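Local coordinates for protein glycoside hydrolase family 5 (Aspergillus oryzae, PDB 6LA0) that is a secreted rutinosidase that probably cleaves rutinosides such as rutin, releasing the disaccharide rutinose, and is related to fungal exo-1,3-beta-glucanases, at residues N269-S272 / E273-P276; N307-A310 / L311-R314; A118-A121 / I122-G126; E65-Y68 / A69-T73. One frame throughout, in Å; residues are numbered along the deposited sequence.

Contact 1: N269-S272 / E273-P276; sequences NVTS and ETLP. With NAG (2-acetamido-2-deoxy-beta-D-glucopyranose), chain G.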
loop_
_atom_site.group_PDB
_atom_site.type_symbol
_atom_site.label_atom_id
_atom_site.label_comp_id
_atom_site.label_asym_id
_atom_site.label_seq_id
_atom_site.Cartn_x
_atom_site.Cartn_y
_atom_site.Cartn_z
ATOM N N ASN A 269 18.196 2.067 -13.652
ATOM C CA ASN A 269 18.959 1.478 -14.749
ATOM C C ASN A 269 19.259 0.011 -14.472
ATOM O O ASN A 269 20.329 -0.337 -13.963
ATOM C CB ASN A 269 20.255 2.257 -14.988
ATOM C CG ASN A 269 20.940 1.878 -16.300
ATOM O OD1 ASN A 269 20.635 0.843 -16.902
ATOM N ND2 ASN A 269 21.875 2.719 -16.746
ATOM N N VAL A 270 18.322 -0.849 -14.856
ATOM C CA VAL A 270 18.377 -2.284 -14.621
ATOM C C VAL A 270 17.537 -2.935 -15.713
ATOM O O VAL A 270 16.654 -2.296 -16.292
ATOM C CB VAL A 270 17.884 -2.627 -13.185
ATOM C CG1 VAL A 270 16.429 -2.198 -12.980
ATOM C CG2 VAL A 270 18.080 -4.104 -12.847
ATOM N N THR A 271 17.835 -4.194 -16.022
ATOM C CA THR A 271 17.139 -4.948 -17.058
ATOM C C THR A 271 16.493 -6.178 -16.441
ATOM O O THR A 271 16.822 -6.581 -15.321
ATOM C CB THR A 271 18.087 -5.393 -18.184
ATOM O OG1 THR A 271 19.080 -6.278 -17.651
ATOM C CG2 THR A 271 18.777 -4.196 -18.811
ATOM N N SER A 272 15.565 -6.785 -17.180
ATOM C CA SER A 272 14.977 -8.036 -16.707
ATOM C C SER A 272 16.063 -9.088 -16.448
ATOM O O SER A 272 15.998 -9.846 -15.467
ATOM C CB SER A 272 13.948 -8.537 -17.727
ATOM O OG SER A 272 12.782 -7.718 -17.682
ATOM N N GLU A 273 17.088 -9.119 -17.303
ATOM C CA GLU A 273 18.193 -10.060 -17.142
ATOM C C GLU A 273 18.867 -9.910 -15.790
ATOM O O GLU A 273 18.978 -10.885 -15.032
ATOM C CB GLU A 273 19.205 -9.840 -18.254
ATOM C CG GLU A 273 20.216 -10.997 -18.275
ATOM C CD GLU A 273 21.681 -10.652 -17.968
ATOM O OE1 GLU A 273 22.228 -9.693 -18.555
ATOM O OE2 GLU A 273 22.314 -11.472 -17.271
ATOM N N THR A 274 19.198 -8.676 -15.419
ATOM C CA THR A 274 20.007 -8.394 -14.236
ATOM C C THR A 274 19.171 -8.078 -13.010
ATOM O O THR A 274 19.729 -7.765 -11.948
ATOM C CB THR A 274 20.957 -7.232 -14.532
ATOM O OG1 THR A 274 20.196 -6.105 -14.966
ATOM C CG2 THR A 274 21.969 -7.629 -15.643
ATOM N N LEU A 275 17.846 -8.149 -13.138
ATOM C CA LEU A 275 16.996 -7.773 -12.016
ATOM C C LEU A 275 17.220 -8.610 -10.761
ATOM O O LEU A 275 17.204 -8.019 -9.669
ATOM C CB LEU A 275 15.520 -7.819 -12.424
ATOM C CG LEU A 275 14.548 -7.428 -11.316
ATOM C CD1 LEU A 275 14.809 -5.999 -10.810
ATOM C CD2 LEU A 275 13.128 -7.592 -11.842
ATOM N N PRO A 276 17.416 -9.940 -10.815
ATOM C CA PRO A 276 17.519 -10.691 -9.545
ATOM C C PRO A 276 18.640 -10.218 -8.639
ATOM O O PRO A 276 18.438 -10.110 -7.421
ATOM C CB PRO A 276 17.742 -12.138 -10.008
ATOM C CG PRO A 276 17.122 -12.188 -11.382
ATOM C CD PRO A 276 17.436 -10.854 -11.981
HETATM C C1 NAG G . 22.604 2.440 -17.964
HETATM C C2 NAG G . 23.229 3.684 -18.608
HETATM C C3 NAG G . 24.033 3.290 -19.847
HETATM C C4 NAG G . 25.049 2.209 -19.505
HETATM C C5 NAG G . 24.357 1.026 -18.838
HETATM C C6 NAG G . 25.325 -0.027 -18.357
HETATM C C7 NAG G . 22.387 5.982 -18.785
HETATM C C8 NAG G . 21.239 6.857 -19.197
HETATM N N2 NAG G . 22.213 4.667 -18.951
HETATM O O3 NAG G . 24.695 4.437 -20.373
HETATM O O4 NAG G . 25.713 1.752 -20.680
HETATM O O5 NAG G . 23.633 1.472 -17.682
HETATM O O6 NAG G . 24.991 -0.467 -17.047
HETATM O O7 NAG G . 23.422 6.445 -18.325
HETATM O O HOH W 1 21.187 -6.519 -19.203
#
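From T271 to T274 the chain swings out of an extended course, T271 at phi/psi -120/164°, into near-helical angles at S272 and E273, which bring it to the start of helix 275-285. Two weak backbone bonds close the bend: T274 N to T271 O (3.2 Å) and L275 N to S272 O (3.4 Å). Across the bend the hydroxyls of the two threonines meet, T271 OG1 and T274 OG1 being 2.9 Å apart and hydrogen-bonded, either able to donate. T271 chi1 of 63° sets OG1 between its own N and carbonyl carbon, facing the turn, and T274 is set alike. A water sits 2.6 Å from T271 OG1 and donates weakly to E273 OE1. Next to the hydroxyl pair, V270 CG2 lies 3.6 Å from T274 OG1 and 4.3 Å from L275 CD1; V270 and L275 both touch Y265 and T303 of neighbouring barrel strands. S272 points away from the turn into the protein, where its OG accepts the N-H of S308, while its carbonyl takes an N-H of N315. N269, at the other end, carries an N-acetylglucosamine, its ND2 joined to NAG C1 at 1.4 Å. The chemistry is thus divided: a sugar-bearing loop on the solvent side, a threonine hydroxyl pair alongside two weak backbone bonds at the turn, and a valine and a leucine packed inward.

Contact 2: N307-A310 / L311-R314; sequences NSFA and LRER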
loop_
_atom_site.group_PDB
_atom_site.type_symbol
_atom_site.label_atom_id
_atom_site.label_comp_id
_atom_site.label_asym_id
_atom_site.label_seq_id
_atom_site.Cartn_x
_atom_site.Cartn_y
_atom_site.Cartn_z
ATOM N N ASN A 307 12.587 -4.932 -20.863
ATOM C CA ASN A 307 11.658 -5.825 -20.185
ATOM C C ASN A 307 11.419 -7.084 -21.007
ATOM O O ASN A 307 11.275 -7.024 -22.232
ATOM C CB ASN A 307 10.332 -5.120 -19.932
ATOM C CG ASN A 307 10.417 -4.117 -18.803
ATOM O OD1 ASN A 307 10.353 -4.478 -17.621
ATOM N ND2 ASN A 307 10.580 -2.845 -19.159
ATOM N N SER A 308 11.320 -8.224 -20.318
ATOM C CA SER A 308 11.248 -9.522 -20.984
ATOM C C SER A 308 10.055 -10.315 -20.470
ATOM O O SER A 308 9.965 -10.586 -19.267
ATOM C CB SER A 308 12.549 -10.307 -20.753
ATOM O OG SER A 308 12.289 -11.697 -20.775
ATOM N N PHE A 309 9.149 -10.692 -21.382
ATOM C CA PHE A 309 8.073 -11.623 -21.044
ATOM C C PHE A 309 8.626 -12.909 -20.423
ATOM O O PHE A 309 8.114 -13.402 -19.409
ATOM C CB PHE A 309 7.262 -12.014 -22.292
ATOM C CG PHE A 309 6.471 -10.912 -22.945
ATOM C CD1 PHE A 309 5.752 -9.984 -22.203
ATOM C CD2 PHE A 309 6.360 -10.877 -24.347
ATOM C CE1 PHE A 309 4.976 -9.002 -22.845
ATOM C CE2 PHE A 309 5.601 -9.904 -24.980
ATOM C CZ PHE A 309 4.907 -8.964 -24.225
ATOM N N ALA A 310 9.643 -13.497 -21.068
ATOM C CA ALA A 310 10.114 -14.828 -20.693
ATOM C C ALA A 310 10.650 -14.870 -19.269
ATOM O O ALA A 310 10.516 -15.891 -18.591
ATOM C CB ALA A 310 11.203 -15.304 -21.663
ATOM N N LEU A 311 11.255 -13.789 -18.798
ATOM C CA LEU A 311 11.872 -13.822 -17.475
ATOM C C LEU A 311 10.919 -13.443 -16.346
ATOM O O LEU A 311 11.364 -13.343 -15.196
ATOM C CB LEU A 311 13.108 -12.914 -17.444
ATOM C CG LEU A 311 14.323 -13.431 -18.226
ATOM C CD1 LEU A 311 15.455 -12.400 -18.221
ATOM C CD2 LEU A 311 14.788 -14.766 -17.659
ATOM N N ARG A 312 9.620 -13.257 -16.625
ATOM C CA ARG A 312 8.709 -12.823 -15.568
ATOM C C ARG A 312 8.608 -13.852 -14.449
ATOM O O ARG A 312 8.588 -13.492 -13.262
ATOM C CB ARG A 312 7.322 -12.536 -16.141
ATOM C CG ARG A 312 7.292 -11.317 -17.043
ATOM C CD ARG A 312 5.912 -11.116 -17.672
ATOM N NE ARG A 312 5.572 -12.167 -18.628
ATOM C CZ ARG A 312 4.399 -12.254 -19.245
ATOM N NH1 ARG A 312 3.460 -11.346 -19.006
ATOM N NH2 ARG A 312 4.168 -13.241 -20.101
ATOM N N GLU A 313 8.525 -15.137 -14.797
ATOM C CA GLU A 313 8.376 -16.154 -13.762
ATOM C C GLU A 313 9.613 -16.204 -12.866
ATOM O O GLU A 313 9.503 -16.238 -11.627
ATOM C CB GLU A 313 8.106 -17.518 -14.396
ATOM C CG GLU A 313 7.962 -18.624 -13.364
ATOM C CD GLU A 313 7.779 -19.986 -13.985
ATOM O OE1 GLU A 313 8.369 -20.234 -15.068
ATOM O OE2 GLU A 313 7.059 -20.813 -13.374
ATOM N N ARG A 314 10.802 -16.200 -13.473
ATOM C CA ARG A 314 12.029 -16.249 -12.682
ATOM C C ARG A 314 12.131 -15.035 -11.766
ATOM O O ARG A 314 12.441 -15.166 -10.570
ATOM C CB ARG A 314 13.252 -16.347 -13.611
ATOM C CG ARG A 314 14.600 -16.394 -12.865
ATOM C CD ARG A 314 15.783 -16.004 -13.744
ATOM N NE ARG A 314 15.875 -14.556 -13.965
ATOM C CZ ARG A 314 16.880 -13.953 -14.600
ATOM N NH1 ARG A 314 17.915 -14.663 -15.048
ATOM N NH2 ARG A 314 16.871 -12.635 -14.764
HETATM O O HOH W 2 11.378 -17.075 -16.097
HETATM O O HOH W 3 7.674 -15.946 -17.778
#
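F309 sets its CD1 over the centre of one face of the R312 guanidinium, 4.0 Å above the plane; ring and guanidinium are inclined 50° to each other, and R312 CZ meets the F309 ring obliquely. The second guanidinium, of R314, has L311 CD2 over one face at 3.8 Å. The frame is a type I beta turn from F309 to R312 that runs straight into helix 312-326, with L311 at the N-cap, in the beta-to-alpha connection after barrel strand 294-303. Its carbonyl, F309 O, is gripped twice by R312. R312 N closes the turn, lying 3.2 Å from F309 O and above the carbonyl plane, whereas R312 NE lies 2.9 Å from F309 O, in that plane and on a lone pair. The arginine reaches back because its chain, extended at chi2, bends at chi3 (-68°), which curls NE toward the turn and lays the guanidinium beside the phenyl. The far nitrogens are held as well, NH1 by D351 O and NH2 weakly by the hydroxyl of Y357, so the group is fixed in position as well as in rotation. S308 gives the turn a second tie: with chi1 at 151°, its OG accepts the N-H of L311 at 3.1 Å and also touches L311 CB. Further on, two waters both donate to A310 O at the start of the helix. One accepts from E313 N; the other lies 2.9 Å from A310 O and 2.8 Å from R314 N.

Contact 3: A118-A121 / I122-G126; sequences ADYA and ITKYG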
loop_
_atom_site.group_PDB
_atom_site.type_symbol
_atom_site.label_atom_id
_atom_site.label_comp_id
_atom_site.label_asym_id
_atom_site.label_seq_id
_atom_site.Cartn_x
_atom_site.Cartn_y
_atom_site.Cartn_z
ATOM N N ALA A 118 -12.793 -8.534 3.725
ATOM C CA ALA A 118 -11.842 -8.936 4.764
ATOM C C ALA A 118 -12.389 -10.095 5.589
ATOM O O ALA A 118 -11.661 -11.051 5.887
ATOM C CB ALA A 118 -11.497 -7.757 5.681
ATOM N N ASP A 119 -13.667 -10.020 5.981
ATOM C CA ASP A 119 -14.278 -11.104 6.747
ATOM C C ASP A 119 -14.146 -12.430 6.013
ATOM O O ASP A 119 -13.869 -13.467 6.628
ATOM C CB ASP A 119 -15.756 -10.795 7.016
ATOM C CG ASP A 119 -15.961 -9.799 8.144
ATOM O OD1 ASP A 119 -14.963 -9.336 8.740
ATOM O OD2 ASP A 119 -17.139 -9.482 8.439
ATOM N N TYR A 120 -14.311 -12.402 4.686
ATOM C CA TYR A 120 -14.257 -13.611 3.866
ATOM C C TYR A 120 -12.838 -14.176 3.815
ATOM O O TYR A 120 -12.630 -15.379 4.013
ATOM C CB TYR A 120 -14.771 -13.287 2.462
ATOM C CG TYR A 120 -14.883 -14.460 1.517
ATOM C CD1 TYR A 120 -15.880 -15.410 1.667
ATOM C CD2 TYR A 120 -13.993 -14.603 0.456
ATOM C CE1 TYR A 120 -15.989 -16.483 0.779
ATOM C CE2 TYR A 120 -14.094 -15.666 -0.433
ATOM C CZ TYR A 120 -15.096 -16.600 -0.264
ATOM O OH TYR A 120 -15.187 -17.653 -1.144
ATOM N N ALA A 121 -11.851 -13.315 3.549
ATOM C CA ALA A 121 -10.463 -13.768 3.504
ATOM C C ALA A 121 -10.025 -14.310 4.853
ATOM O O ALA A 121 -9.240 -15.264 4.923
ATOM C CB ALA A 121 -9.548 -12.621 3.072
ATOM N N ILE A 122 -10.505 -13.693 5.939
ATOM C CA ILE A 122 -10.174 -14.146 7.290
ATOM C C ILE A 122 -10.877 -15.463 7.596
ATOM O O ILE A 122 -10.246 -16.450 7.995
ATOM C CB ILE A 122 -10.555 -13.072 8.327
ATOM C CG1 ILE A 122 -9.586 -11.884 8.283
ATOM C CG2 ILE A 122 -10.606 -13.689 9.725
ATOM C CD1 ILE A 122 -10.174 -10.602 8.842
ATOM N N THR A 123 -12.202 -15.484 7.419
ATOM C CA THR A 123 -13.017 -16.615 7.855
ATOM C C THR A 123 -12.708 -17.864 7.051
ATOM O O THR A 123 -12.552 -18.956 7.611
ATOM C CB THR A 123 -14.503 -16.277 7.729
ATOM O OG1 THR A 123 -14.829 -15.231 8.652
ATOM C CG2 THR A 123 -15.350 -17.498 8.037
ATOM N N LYS A 124 -12.613 -17.728 5.729
ATOM C CA LYS A 124 -12.461 -18.908 4.891
ATOM C C LYS A 124 -11.012 -19.372 4.799
ATOM O O LYS A 124 -10.756 -20.578 4.766
ATOM C CB LYS A 124 -13.018 -18.634 3.499
ATOM C CG LYS A 124 -12.947 -19.857 2.625
ATOM C CD LYS A 124 -14.092 -19.911 1.649
ATOM C CE LYS A 124 -13.971 -21.162 0.800
ATOM N NZ LYS A 124 -14.263 -20.853 -0.620
ATOM N N TYR A 125 -10.051 -18.441 4.769
ATOM C CA TYR A 125 -8.671 -18.777 4.426
ATOM C C TYR A 125 -7.639 -18.407 5.483
ATOM O O TYR A 125 -6.465 -18.779 5.333
ATOM C CB TYR A 125 -8.281 -18.110 3.097
ATOM C CG TYR A 125 -9.171 -18.542 1.954
ATOM C CD1 TYR A 125 -9.199 -19.865 1.540
ATOM C CD2 TYR A 125 -10.009 -17.631 1.308
ATOM C CE1 TYR A 125 -10.020 -20.270 0.508
ATOM C CE2 TYR A 125 -10.824 -18.027 0.270
ATOM C CZ TYR A 125 -10.828 -19.348 -0.124
ATOM O OH TYR A 125 -11.652 -19.745 -1.161
ATOM N N GLY A 126 -8.025 -17.683 6.531
ATOM C CA GLY A 126 -7.085 -17.309 7.570
ATOM C C GLY A 126 -6.098 -16.223 7.208
ATOM O O GLY A 126 -5.019 -16.169 7.800
HETATM O O HOH W 4 -16.581 -19.883 -0.217
#
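Y120 and K124, one helical turn apart, run side by side, the lysine CD resting 4.0 Å from Y120 CZ and approaching the ring obliquely. K124 NZ then reaches weakly toward Y120 OH, but its firmer bond is to Y125 OH at 2.9 Å. The lysine also lies across its neighbour, CG 3.4 Å above the centre of the Y125 ring, while the two tyrosines touch through CE2 and CE2 at 4.1 Å. A water bridges Y120 OH and K124 NZ. In the next shell, D78 OD1 is hydrogen-bonded to both tyrosine hydroxyls, holding them in place, and may help balance the lysine's charge, though its ion pair with K124 is long and weak. On another side of the helix, T123 doubles its hold on D119 O, giving N at 2.7 Å and OG1 at 2.9 Å from opposite faces of the carbonyl plane; chi1 of -66° folds the hydroxyl back along the helix to do so. The D119 carboxylate pairs with K115. I122 lays CD1 along A118, 3.3 Å from its O. G126, with positive phi, is the first residue to depart from helical backbone angles. Helix 110-125 is the crossover of the beta-alpha-beta unit joining strands 87-92 and 128-133: Y120, A121 and Y125 pack on helix 74-81, and A118 and I122 on strands 128-133 and 184-187.

Contact 4: E65-Y68 / A69-T73; sequences EHRY and ATYIT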
loop_
_atom_site.group_PDB
_atom_site.type_symbol
_atom_site.label_atom_id
_atom_site.label_comp_id
_atom_site.label_asym_id
_atom_site.label_seq_id
_atom_site.Cartn_x
_atom_site.Cartn_y
_atom_site.Cartn_z
ATOM N N GLU A 65 -19.331 3.701 -6.184
ATOM C CA GLU A 65 -19.999 2.604 -5.477
ATOM C C GLU A 65 -20.119 1.371 -6.360
ATOM O O GLU A 65 -19.994 0.236 -5.879
ATOM C CB GLU A 65 -21.394 3.035 -4.993
ATOM C CG GLU A 65 -21.400 4.070 -3.852
ATOM C CD GLU A 65 -21.016 3.512 -2.472
ATOM O OE1 GLU A 65 -20.936 2.274 -2.295
ATOM O OE2 GLU A 65 -20.806 4.330 -1.546
ATOM N N HIS A 66 -20.361 1.566 -7.659
ATOM C CA HIS A 66 -20.388 0.423 -8.569
ATOM C C HIS A 66 -19.013 -0.227 -8.681
ATOM O O HIS A 66 -18.906 -1.460 -8.748
ATOM C CB HIS A 66 -20.886 0.855 -9.945
ATOM C CG HIS A 66 -20.865 -0.243 -10.963
ATOM N ND1 HIS A 66 -21.744 -1.306 -10.925
ATOM C CD2 HIS A 66 -20.077 -0.444 -12.045
ATOM C CE1 HIS A 66 -21.502 -2.113 -11.944
ATOM N NE2 HIS A 66 -20.494 -1.613 -12.639
ATOM N N ARG A 67 -17.953 0.581 -8.703
ATOM C CA ARG A 67 -16.603 0.023 -8.768
ATOM C C ARG A 67 -16.256 -0.736 -7.490
ATOM O O ARG A 67 -15.650 -1.813 -7.551
ATOM C CB ARG A 67 -15.582 1.131 -9.029
ATOM C CG ARG A 67 -14.152 0.616 -9.220
ATOM C CD ARG A 67 -13.232 1.679 -9.790
ATOM N NE ARG A 67 -11.869 1.152 -9.931
ATOM C CZ ARG A 67 -11.434 0.427 -10.958
ATOM N NH1 ARG A 67 -10.178 0.003 -10.974
ATOM N NH2 ARG A 67 -12.244 0.130 -11.981
ATOM N N TYR A 68 -16.623 -0.189 -6.328
ATOM C CA TYR A 68 -16.357 -0.886 -5.076
ATOM C C TYR A 68 -17.003 -2.263 -5.069
ATOM O O TYR A 68 -16.461 -3.210 -4.489
ATOM C CB TYR A 68 -16.869 -0.080 -3.874
ATOM C CG TYR A 68 -16.316 1.322 -3.728
ATOM C CD1 TYR A 68 -15.054 1.662 -4.204
ATOM C CD2 TYR A 68 -17.061 2.305 -3.098
ATOM C CE1 TYR A 68 -14.554 2.955 -4.056
ATOM C CE2 TYR A 68 -16.571 3.599 -2.954
ATOM C CZ TYR A 68 -15.319 3.909 -3.423
ATOM O OH TYR A 68 -14.842 5.188 -3.289
ATOM N N ALA A 69 -18.178 -2.394 -5.680
ATOM C CA ALA A 69 -18.875 -3.669 -5.612
ATOM C C ALA A 69 -18.362 -4.692 -6.616
ATOM O O ALA A 69 -18.643 -5.883 -6.451
ATOM C CB ALA A 69 -20.381 -3.460 -5.810
ATOM N N THR A 70 -17.629 -4.270 -7.647
ATOM C CA THR A 70 -17.308 -5.166 -8.758
ATOM C C THR A 70 -15.817 -5.374 -9.004
ATOM O O THR A 70 -15.442 -6.441 -9.503
ATOM C CB THR A 70 -17.948 -4.669 -10.071
ATOM O OG1 THR A 70 -17.551 -3.318 -10.351
ATOM C CG2 THR A 70 -19.467 -4.754 -10.000
ATOM N N TYR A 71 -14.956 -4.403 -8.681
ATOM C CA TYR A 71 -13.558 -4.514 -9.099
ATOM C C TYR A 71 -12.828 -5.619 -8.347
ATOM O O TYR A 71 -11.989 -6.325 -8.929
ATOM C CB TYR A 71 -12.835 -3.184 -8.921
ATOM C CG TYR A 71 -11.453 -3.213 -9.523
ATOM C CD1 TYR A 71 -11.284 -3.270 -10.899
ATOM C CD2 TYR A 71 -10.318 -3.201 -8.721
ATOM C CE1 TYR A 71 -10.017 -3.307 -11.466
ATOM C CE2 TYR A 71 -9.042 -3.236 -9.278
ATOM C CZ TYR A 71 -8.901 -3.287 -10.649
ATOM O OH TYR A 71 -7.652 -3.324 -11.234
ATOM N N ILE A 72 -13.116 -5.776 -7.055
ATOM C CA ILE A 72 -12.568 -6.860 -6.242
ATOM C C ILE A 72 -13.739 -7.577 -5.585
ATOM O O ILE A 72 -14.521 -6.956 -4.850
ATOM C CB ILE A 72 -11.580 -6.363 -5.167
ATOM C CG1 ILE A 72 -10.311 -5.780 -5.799
ATOM C CG2 ILE A 72 -11.239 -7.489 -4.189
ATOM C CD1 ILE A 72 -9.421 -6.801 -6.514
ATOM N N THR A 73 -13.851 -8.880 -5.834
ATOM C CA THR A 73 -14.919 -9.702 -5.286
ATOM C C THR A 73 -14.324 -10.932 -4.611
ATOM O O THR A 73 -13.123 -11.210 -4.709
ATOM C CB THR A 73 -15.909 -10.139 -6.376
ATOM O OG1 THR A 73 -15.217 -10.941 -7.345
ATOM C CG2 THR A 73 -16.530 -8.925 -7.059
HETATM O O HOH W 5 -16.484 -5.804 -3.192
#
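R67 stretches out past Y71, four residues on, the two side chains pointing the same way. Chi1 of -176° carries CG from CB to the side opposite the backbone N, where it passes Y71 CB at 4.0 Å. The chain stays extended through CD to NE, which bonds weakly to Q30. CZ then stands 4.0 Å from the centroid of the Y71 ring, 22° off its normal, a cation-pi contact with the planes 31° apart. NH1 does the closest touching, 3.3 Å above the centre of the ring, and also donates to G26 O; NH2 forms a salt bridge with D35. F38 adds another cation-pi partner, so the guanidinium is held by charge, carbonyl and rings together. Y71 is fixed at its own tip, where OH bonds to K336 O. One residue earlier, T70 repeats the spacing against H66: its OG1 donates to H66 O at 2.8 Å, and CG2 makes a CH-pi contact over the imidazole, 4.2 Å from the centroid. R67 O takes two N-H groups, T70 N at 3.2 Å and Y71 N at 2.9 Å, the latter in the carbonyl plane. A water donates to both Y68 O and I72 O. This is an i,i+4 arginine-tyrosine cation-pi pair at the fading C-terminal end of helix 60-70, just before T73, at the N-cap position of helix 74-81, beside the loop that follows barrel strand 19-23.

Along the chain the order is contact 4, contact 3, contact 1, contact 2, all within the single TIM-barrel domain of this glycoside hydrolase family 5 enzyme. Contacts 3 and 4 are neighbours, their centres about 18 Å apart and nearest atoms about 6 Å; helix 74-81, which begins right after contact 4, packs on the helix of contact 3. Contacts 1 and 2 are closer still, about 10 Å between centres, and touch through S272 with S308 and E273 with R314, at the starts of two helices flanking strand 294-303. Between the two pairs, centres lie 31 to 36 Å apart, so the contacts fall into two pairs at separate places on the helical layer of the barrel.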